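Local coordinates for protein protease (Penicillium cyclopium, PDB 5Z6O) that cleaves peptide bonds as a proteinase K-like serine protease of the subtilase family, probably acting on casein, gelatin and type IV collagen, at residues A[240-244]-A[245-249]; A[275-278]-A[279-282]; A[251-254]-A[255-259]. One frame throughout, in Å; residues are numbered along the deposited sequence.

Interaction 1. Residues A[240-244]-A[245-249]; sequences YLMAL and EGTTT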
ATOM      1  N   TYR A 240      -8.418   5.534  -4.289  1.00  8.94           N
ATOM      2  CA  TYR A 240      -9.392   6.557  -3.936  1.00  7.44           C
ATOM      3  C   TYR A 240      -9.313   7.768  -4.872  1.00  9.58           C
ATOM      4  O   TYR A 240     -10.334   8.251  -5.383  1.00 11.31           O
ATOM      5  CB  TYR A 240      -9.123   6.942  -2.496  1.00  8.12           C
ATOM      6  CG  TYR A 240      -9.932   8.082  -1.976  1.00  7.89           C
ATOM      7  CD1 TYR A 240     -11.266   7.903  -1.618  1.00 11.71           C
ATOM      8  CD2 TYR A 240      -9.367   9.328  -1.843  1.00  7.85           C
ATOM      9  CE1 TYR A 240     -12.021   8.972  -1.134  1.00 11.91           C
ATOM     10  CE2 TYR A 240     -10.102  10.416  -1.310  1.00  8.27           C
ATOM     11  CZ  TYR A 240     -11.414  10.216  -0.986  1.00 11.94           C
ATOM     12  OH  TYR A 240     -12.102  11.283  -0.491  1.00 10.42           O
ATOM     13  N   LEU A 241      -8.098   8.292  -5.101  1.00  7.27           N
ATOM     14  CA  LEU A 241      -7.988   9.500  -5.909  1.00  7.91           C
ATOM     15  C   LEU A 241      -8.272   9.208  -7.373  1.00 12.03           C
ATOM     16  O   LEU A 241      -8.790  10.076  -8.085  1.00 10.42           O
ATOM     17  CB  LEU A 241      -6.591  10.118  -5.754  1.00  9.47           C
ATOM     18  CG  LEU A 241      -6.368  10.720  -4.367  1.00 10.88           C
ATOM     19  CD1 LEU A 241      -4.905  11.163  -4.200  1.00 13.83           C
ATOM     20  CD2 LEU A 241      -7.294  11.911  -4.177  1.00 14.24           C
ATOM     21  N   MET A 242      -7.921   8.012  -7.847  1.00  9.30           N
ATOM     22  CA  MET A 242      -8.254   7.644  -9.217  1.00 10.46           C
ATOM     23  C   MET A 242      -9.754   7.656  -9.431  1.00 15.98           C
ATOM     24  O   MET A 242     -10.236   8.172 -10.443  1.00 14.10           O
ATOM     25  CB  MET A 242      -7.705   6.248  -9.562  1.00 12.04           C
ATOM     26  CG  MET A 242      -6.203   6.247  -9.741  1.00 13.71           C
ATOM     27  SD  MET A 242      -5.637   4.503  -9.926  1.00 14.85           S
ATOM     28  CE  MET A 242      -3.895   4.852 -10.130  1.00 14.81           C
ATOM     29  N   ALA A 243     -10.509   7.064  -8.499  1.00 11.63           N
ATOM     30  CA  ALA A 243     -11.952   6.999  -8.705  1.00  9.92           C
ATOM     31  C   ALA A 243     -12.606   8.346  -8.438  1.00 20.00           C
ATOM     32  O   ALA A 243     -13.653   8.633  -9.019  1.00 19.12           O
ATOM     33  CB  ALA A 243     -12.579   5.920  -7.818  1.00  9.94           C
ATOM     34  N   LEU A 244     -11.994   9.187  -7.595  1.00 11.33           N
ATOM     35  CA  LEU A 244     -12.572  10.490  -7.242  1.00 11.15           C
ATOM     36  C   LEU A 244     -12.247  11.566  -8.278  1.00 16.12           C
ATOM     37  O   LEU A 244     -13.143  12.232  -8.804  1.00 18.33           O
ATOM     38  CB  LEU A 244     -12.074  10.916  -5.860  1.00 11.02           C
ATOM     39  CG  LEU A 244     -12.479  12.327  -5.399  1.00 13.97           C
ATOM     40  CD1 LEU A 244     -13.977  12.365  -5.183  1.00 18.37           C
ATOM     41  CD2 LEU A 244     -11.743  12.731  -4.121  1.00 15.12           C
ATOM     42  N   GLU A 245     -10.969  11.781  -8.553  1.00 11.32           N
ATOM     43  CA  GLU A 245     -10.494  12.879  -9.408  1.00 14.72           C
ATOM     44  C   GLU A 245     -10.149  12.432 -10.817  1.00 20.84           C
ATOM     45  O   GLU A 245      -9.898  13.279 -11.684  1.00 18.05           O
ATOM     46  CB  GLU A 245      -9.228  13.514  -8.816  1.00 17.98           C
ATOM     47  CG  GLU A 245      -9.379  14.021  -7.408  1.00 23.40           C
ATOM     48  CD  GLU A 245      -8.098  14.643  -6.868  1.00 19.92           C
ATOM     49  OE1 GLU A 245      -7.020  14.462  -7.473  1.00 19.80           O
ATOM     50  OE2 GLU A 245      -8.173  15.292  -5.816  1.00 24.29           O
ATOM     51  N   GLY A 246     -10.062  11.136 -11.048  1.00 14.27           N
ATOM     52  CA  GLY A 246      -9.669  10.639 -12.350  1.00 15.34           C
ATOM     53  C   GLY A 246      -8.185  10.741 -12.636  1.00 20.70           C
ATOM     54  O   GLY A 246      -7.787  10.692 -13.805  1.00 15.51           O
ATOM     55  N   THR A 247      -7.346  10.916 -11.619  1.00 11.82           N
ATOM     56  CA  THR A 247      -5.913  10.946 -11.893  1.00 12.29           C
ATOM     57  C   THR A 247      -5.461   9.586 -12.434  1.00 17.07           C
ATOM     58  O   THR A 247      -6.036   8.547 -12.132  1.00 17.38           O
ATOM     59  CB  THR A 247      -5.120  11.351 -10.632  1.00 18.37           C
ATOM     60  OG1 THR A 247      -3.709  11.309 -10.909  1.00 31.55           O
ATOM     61  CG2 THR A 247      -5.372  10.433  -9.486  1.00 14.91           C
ATOM     62  N   THR A 248      -4.470   9.605 -13.307  1.00 17.36           N
ATOM     63  CA  THR A 248      -3.996   8.359 -13.907  1.00 15.67           C
ATOM     64  C   THR A 248      -2.815   7.789 -13.108  1.00 14.37           C
ATOM     65  O   THR A 248      -2.167   8.483 -12.316  1.00 15.09           O
ATOM     66  CB  THR A 248      -3.564   8.596 -15.354  1.00 20.70           C
ATOM     67  OG1 THR A 248      -2.659   9.708 -15.371  1.00 19.94           O
ATOM     68  CG2 THR A 248      -4.783   8.908 -16.226  1.00 25.63           C
ATOM     69  N   THR A 249      -2.529   6.503 -13.350  1.00 13.56           N
ATOM     70  CA  THR A 249      -1.443   5.827 -12.637  1.00 14.34           C
ATOM     71  C   THR A 249      -0.115   6.590 -12.710  1.00 13.88           C
ATOM     72  O   THR A 249       0.610   6.674 -11.717  1.00 16.54           O
ATOM     73  CB  THR A 249      -1.237   4.414 -13.184  1.00 14.96           C
ATOM     74  OG1 THR A 249      -0.932   4.470 -14.584  1.00 34.66           O
ATOM     75  CG2 THR A 249      -2.441   3.548 -12.989  1.00 15.12           C
TER
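Glu245 closes the last turn over Leu241: its backbone N donates to Leu241 O at 2.8 Å, with an N-H...O angle of 158°. The two side chains run alongside each other in the same direction. The extended Glu245 chain brings its carboxylate next to the methyl CD2 of Leu241, 3.9 Å from OE2, while OE2 itself is taken by a salt bridge to Arg255 on helix 249-259. At Gly246 the chain leaves the helix with a positive phi of 77°. Its N-H is shared between two carbonyls, Leu241 O and Met242 O, through weak bonds bent well off line. This is the C-terminal end of helix 227-245, whose first turn carries Ser228, the probable charge-relay serine of the subtilase fold, and the glycine turns the chain toward helix 249-259. Thr247 next lays its methyl CG2 against the end of helix 227-245, 3.7 Å from Leu241 O and 3.9 Å from Leu241 CB, while its own carbonyl O sits 3.3 Å from Met242 CG. Beyond Thr248, Thr249 meets the tip of the Met242 chain, extended beyond CG: Met242 CE presses on Thr249 CG2 at 3.5 Å, tighter than ordinary van der Waals contact, beside Phe158 of strand 157-162.

Interaction 2. Residues A[275-278]-A[279-282]; sequences LLYN and GING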
ATOM      1  N   LEU A 275       3.383  13.861   4.902  1.00  6.54           N
ATOM      2  CA  LEU A 275       2.555  12.776   5.435  1.00  8.89           C
ATOM      3  C   LEU A 275       1.285  12.662   4.599  1.00 12.01           C
ATOM      4  O   LEU A 275       0.621  13.671   4.352  1.00  8.71           O
ATOM      5  CB  LEU A 275       2.176  13.062   6.893  1.00  9.32           C
ATOM      6  CG  LEU A 275       1.189  12.007   7.498  1.00  8.11           C
ATOM      7  CD1 LEU A 275       1.798  10.605   7.510  1.00  9.55           C
ATOM      8  CD2 LEU A 275       0.847  12.445   8.921  1.00 12.41           C
ATOM      9  N   LEU A 276       0.908  11.429   4.235  1.00  5.63           N
ATOM     10  CA  LEU A 276      -0.298  11.170   3.446  1.00  8.03           C
ATOM     11  C   LEU A 276      -1.517  11.906   4.000  1.00  9.15           C
ATOM     12  O   LEU A 276      -1.825  11.805   5.185  1.00  8.55           O
ATOM     13  CB  LEU A 276      -0.581   9.667   3.473  1.00  6.45           C
ATOM     14  CG  LEU A 276      -1.804   9.109   2.703  1.00  7.28           C
ATOM     15  CD1 LEU A 276      -1.677   9.494   1.216  1.00  9.83           C
ATOM     16  CD2 LEU A 276      -1.864   7.581   2.928  1.00  6.01           C
ATOM     17  N   TYR A 277      -2.249  12.575   3.103  1.00  8.56           N
ATOM     18  CA  TYR A 277      -3.495  13.284   3.418  1.00  8.67           C
ATOM     19  C   TYR A 277      -4.440  13.125   2.238  1.00  9.90           C
ATOM     20  O   TYR A 277      -4.012  13.331   1.102  1.00 11.41           O
ATOM     21  CB  TYR A 277      -3.199  14.763   3.659  1.00 10.31           C
ATOM     22  CG  TYR A 277      -4.430  15.574   3.923  1.00  9.51           C
ATOM     23  CD1 TYR A 277      -5.239  15.302   5.025  1.00 10.21           C
ATOM     24  CD2 TYR A 277      -4.793  16.603   3.072  1.00  9.49           C
ATOM     25  CE1 TYR A 277      -6.411  16.065   5.256  1.00 13.59           C
ATOM     26  CE2 TYR A 277      -5.916  17.359   3.299  1.00 17.69           C
ATOM     27  CZ  TYR A 277      -6.724  17.087   4.377  1.00 16.91           C
ATOM     28  OH  TYR A 277      -7.856  17.856   4.578  1.00 18.15           O
ATOM     29  N   ASN A 278      -5.717  12.770   2.483  1.00  7.72           N
ATOM     30  CA  ASN A 278      -6.606  12.438   1.364  1.00  8.49           C
ATOM     31  C   ASN A 278      -7.302  13.655   0.754  1.00 13.45           C
ATOM     32  O   ASN A 278      -8.049  13.481  -0.206  1.00 13.49           O
ATOM     33  CB  ASN A 278      -7.666  11.351   1.775  1.00  9.34           C
ATOM     34  CG  ASN A 278      -8.775  11.877   2.702  1.00  9.49           C
ATOM     35  OD1 ASN A 278      -9.742  11.151   2.981  1.00 13.18           O
ATOM     36  ND2 ASN A 278      -8.639  13.081   3.195  1.00  7.80           N
ATOM     37  N   GLY A 279      -7.072  14.865   1.271  1.00 10.53           N
ATOM     38  CA  GLY A 279      -7.584  16.061   0.634  1.00 14.22           C
ATOM     39  C   GLY A 279      -9.042  16.370   0.920  1.00 20.65           C
ATOM     40  O   GLY A 279      -9.646  17.179   0.206  1.00 20.52           O
ATOM     41  N   ILE A 280      -9.626  15.751   1.937  1.00 16.41           N
ATOM     42  CA  ILE A 280     -11.077  15.806   2.105  1.00 18.12           C
ATOM     43  C   ILE A 280     -11.509  17.163   2.639  1.00 25.92           C
ATOM     44  O   ILE A 280     -12.634  17.593   2.373  1.00 24.83           O
ATOM     45  CB  ILE A 280     -11.564  14.659   3.013  1.00 17.55           C
ATOM     46  CG1 ILE A 280     -13.085  14.521   2.956  1.00 22.17           C
ATOM     47  CG2 ILE A 280     -11.072  14.877   4.437  1.00 17.67           C
ATOM     48  CD1 ILE A 280     -13.607  13.881   1.669  1.00 19.92           C
ATOM     49  N   ASN A 281     -10.623  17.854   3.361  1.00 21.37           N
ATOM     50  CA  ASN A 281     -10.865  19.174   3.957  1.00 35.49           C
ATOM     51  C   ASN A 281     -12.144  19.181   4.804  1.00 41.06           C
ATOM     52  O   ASN A 281     -13.097  19.929   4.558  1.00 39.54           O
ATOM     53  CB  ASN A 281     -10.894  20.238   2.862  1.00 37.01           C
ATOM     54  CG  ASN A 281      -9.538  20.419   2.199  1.00 47.10           C
ATOM     55  OD1 ASN A 281      -8.518  20.542   2.876  1.00 52.82           O
ATOM     56  ND2 ASN A 281      -9.522  20.429   0.870  1.00 48.14           N
ATOM     57  N   GLY A 282     -12.136  18.326   5.826  1.00 26.36           N
ATOM     58  CA  GLY A 282     -13.326  18.030   6.606  1.00 42.31           C
ATOM     59  C   GLY A 282     -13.704  19.100   7.607  1.00 59.27           C
ATOM     60  O   GLY A 282     -14.873  19.479   7.693  1.00 74.67           O
TER
HETATM   61  O   HOH W   1      -9.510  17.155   6.842  1.00 22.30           O
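Tyr277 reaches forward along its own chain to Asn281, and its ring lies against the backbone that joins them. With CG anti to the backbone N (chi1 177°), the CB-CG bond carries the ring past Gly279. CG is the first ring atom to meet that residue, 3.8 Å from Gly279 N. Further out, CD2 stands 3.4 Å from Gly279 N, and CE2 comes to 3.4 Å from Gly279 CA. The amide nitrogen of Gly279 thus sits over one face of the ring, displaced toward its rim, and the positive phi of this glycine bends the chain as it passes. At the tip, Tyr277 OH accepts a hydrogen bond from Asn281 N at 3.0 Å, with a moderately bent N-H...O angle of 139°; the amide approaches obliquely to the ring. The side chain of Asn281 crosses the tyrosine at roughly a right angle, the ring and amide planes 55° apart, and brings its OD1 to 3.2 Å from Tyr277 OH. A water lies at the ring edge in its plane, its O 2.9 Å from Tyr277 OH. The same water O accepts the N-H of Gly282, 3.0 Å from Gly282 N. One phenol oxygen therefore ties down the last two residues of the chain, the second of them through solvent. In this way the tyrosine hydroxyl holds the C-terminal end of the chain, which follows strand 274-275. Upstream it is anchored by Leu276, whose side chain lies between helix 227-245 and strand 205-208, while backbone bonds join Leu276 to Tyr206 and Asn278 to Ile16 at the end of helix 11-16.

Interaction 3. Residues A[251-254]-A[255-259]; sequences SACA and RIVQD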
ATOM      1  N   SER A 251       0.510   9.738 -12.836  1.00 13.67           N
ATOM      2  CA  SER A 251       0.516  11.004 -12.103  1.00 14.07           C
ATOM      3  C   SER A 251       0.136  10.852 -10.628  1.00 13.28           C
ATOM      4  O   SER A 251       0.123  11.854  -9.885  1.00 16.11           O
ATOM      5  CB  SER A 251      -0.438  12.007 -12.785  1.00 19.14           C
ATOM      6  OG  SER A 251       0.110  12.451 -14.041  1.00 31.58           O
ATOM      7  N   ALA A 252      -0.212   9.632 -10.196  1.00 12.77           N
ATOM      8  CA  ALA A 252      -0.822   9.474  -8.880  1.00 14.00           C
ATOM      9  C   ALA A 252       0.190   9.724  -7.764  1.00 10.12           C
ATOM     10  O   ALA A 252      -0.151  10.313  -6.731  1.00 12.47           O
ATOM     11  CB  ALA A 252      -1.455   8.089  -8.782  1.00 14.34           C
ATOM     12  N   CYS A 253       1.451   9.292  -7.931  1.00 10.04           N
ATOM     13  CA  CYS A 253       2.391   9.556  -6.839  1.00 11.46           C
ATOM     14  C   CYS A 253       2.592  11.051  -6.690  1.00 14.32           C
ATOM     15  O   CYS A 253       2.581  11.587  -5.569  1.00 10.43           O
ATOM     16  CB  CYS A 253       3.726   8.833  -7.095  1.00 11.67           C
ATOM     17  SG  CYS A 253       4.850   8.830  -5.669  1.00 11.18           S
ATOM     18  N   ALA A 254       2.707  11.759  -7.827  1.00 10.37           N
ATOM     19  CA  ALA A 254       2.949  13.198  -7.739  1.00 12.08           C
ATOM     20  C   ALA A 254       1.754  13.922  -7.121  1.00  8.40           C
ATOM     21  O   ALA A 254       1.936  14.875  -6.346  1.00 12.89           O
ATOM     22  CB  ALA A 254       3.253  13.773  -9.128  1.00 14.86           C
ATOM     23  N   ARG A 255       0.543  13.453  -7.420  1.00 10.52           N
ATOM     24  CA  ARG A 255      -0.653  14.074  -6.854  1.00 11.52           C
ATOM     25  C   ARG A 255      -0.755  13.819  -5.345  1.00  8.36           C
ATOM     26  O   ARG A 255      -1.119  14.717  -4.573  1.00  9.70           O
ATOM     27  CB  ARG A 255      -1.883  13.537  -7.575  1.00 12.01           C
ATOM     28  CG  ARG A 255      -3.219  14.025  -7.002  1.00 11.43           C
ATOM     29  CD  ARG A 255      -3.349  15.543  -7.078  1.00 20.22           C
ATOM     30  NE  ARG A 255      -4.681  15.909  -6.624  1.00 15.76           N
ATOM     31  CZ  ARG A 255      -5.001  17.097  -6.144  1.00 18.57           C
ATOM     32  NH1 ARG A 255      -6.246  17.322  -5.737  1.00 23.53           N
ATOM     33  NH2 ARG A 255      -4.071  18.043  -6.061  1.00 21.64           N
ATOM     34  N   ILE A 256      -0.437  12.599  -4.908  1.00 12.07           N
ATOM     35  CA  ILE A 256      -0.404  12.309  -3.473  1.00 10.66           C
ATOM     36  C   ILE A 256       0.645  13.165  -2.774  1.00  9.80           C
ATOM     37  O   ILE A 256       0.403  13.696  -1.684  1.00 11.18           O
ATOM     38  CB  ILE A 256      -0.162  10.810  -3.252  1.00  8.50           C
ATOM     39  CG1 ILE A 256      -1.427  10.056  -3.619  1.00 12.15           C
ATOM     40  CG2 ILE A 256       0.302  10.505  -1.816  1.00 12.63           C
ATOM     41  CD1 ILE A 256      -1.153   8.569  -3.888  1.00 12.97           C
ATOM     42  N   VAL A 257       1.802  13.361  -3.398  1.00 10.14           N
ATOM     43  CA  VAL A 257       2.823  14.173  -2.745  1.00 12.71           C
ATOM     44  C   VAL A 257       2.368  15.633  -2.651  1.00 10.70           C
ATOM     45  O   VAL A 257       2.612  16.318  -1.643  1.00 13.23           O
ATOM     46  CB  VAL A 257       4.180  14.031  -3.475  1.00 11.46           C
ATOM     47  CG1 VAL A 257       5.144  15.106  -2.995  1.00 15.07           C
ATOM     48  CG2 VAL A 257       4.753  12.579  -3.324  1.00 11.28           C
ATOM     49  N   GLN A 258       1.654  16.112  -3.679  1.00 11.60           N
ATOM     50  CA  GLN A 258       1.143  17.482  -3.695  1.00 15.54           C
ATOM     51  C   GLN A 258       0.106  17.698  -2.594  1.00 18.27           C
ATOM     52  O   GLN A 258       0.074  18.758  -1.960  1.00 16.22           O
ATOM     53  CB  GLN A 258       0.537  17.781  -5.076  1.00 16.91           C
ATOM     54  CG  GLN A 258      -0.064  19.143  -5.209  1.00 32.64           C
ATOM     55  CD  GLN A 258      -0.651  19.386  -6.591  1.00 50.37           C
ATOM     56  OE1 GLN A 258      -1.338  18.528  -7.156  1.00 36.63           O
ATOM     57  NE2 GLN A 258      -0.378  20.570  -7.144  1.00 48.70           N
ATOM     58  N   ASP A 259      -0.770  16.713  -2.378  1.00 10.93           N
ATOM     59  CA  ASP A 259      -1.798  16.792  -1.320  1.00  9.80           C
ATOM     60  C   ASP A 259      -1.211  16.652   0.083  1.00 13.97           C
ATOM     61  O   ASP A 259      -1.838  17.074   1.063  1.00 11.51           O
ATOM     62  CB  ASP A 259      -2.801  15.647  -1.490  1.00 12.52           C
ATOM     63  CG  ASP A 259      -4.039  16.007  -2.268  1.00 24.96           C
ATOM     64  OD1 ASP A 259      -4.487  17.186  -2.297  1.00 29.42           O
ATOM     65  OD2 ASP A 259      -4.639  15.027  -2.791  1.00 29.10           O
TER
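The guanidinium of Arg255, a residue whose backbone N is held by Ser251 O at 3.0 Å, has Asp259 OD1 over one face, 3.6 Å above the plane and toward the rim, and the amide carbon of Gln258 at its edge. These are i to i+4 and i to i+3 side-chain pairs along the regular alpha-helix 249-259. The Asp259 pairing is long and purely electrostatic, with no N-H aimed at the oxygen. At the edge, by contrast, Arg255 NH2 donates to Gln258 OE1 at 3.0 Å; the oxygen lies nearly in the guanidinium plane, but the donor stands 58° out of the amide's carbonyl plane. The bend at chi2 (61°) turns the guanidinium along the next turn, toward Gln258 and Asp259, and NH1 has its stronger partner in Glu245, at the end of the preceding helix. The i to i+4 backbone bonds continue with Ile256 N on Ala252 O, Val257 N on Cys253 O and Gln258 N on Ala254 O. The straightest is that of Ile256, at 168°. Its side chain also covers the acceptor, Ile256 CG1 lying 3.4 Å from Ala252 O, before packing on Val234, Ala238 and Leu241 of helix 227-245. A disulfide joins Cys253 to Cys182, which follows the calcium ligand Val181 in sequence; this bond ties the helix to the metal site. Val257 CG2 lies 3.3 Å from Cys253 O and 4.4 Å from Cys253 SG.

Along the chain interaction 1 is followed by interaction 3 and then interaction 2, and each touches the other two. Interactions 1 and 3, with centres about 10 Å apart, join consecutive helices: Glu245 OE2 meets Arg255 NH1 at 2.8 Å in a salt bridge, and Leu241 CD1 packs on Ile256 CG1 at 3.7 Å. Ile256 also reaches interaction 2, its CG2 3.8 Å from Leu276 CD1. The tail of interaction 2 packs on interaction 1 as well, Ile280 CD1 lying 3.7 Å from Tyr240 OH. None of the three is in the active site, although Ser228 lies near the start of helix 227-245. In interaction 3 the Cys253 side chain is about 5 Å from the calcium ion, against about 13 Å for the Thr249 side chain of interaction 1.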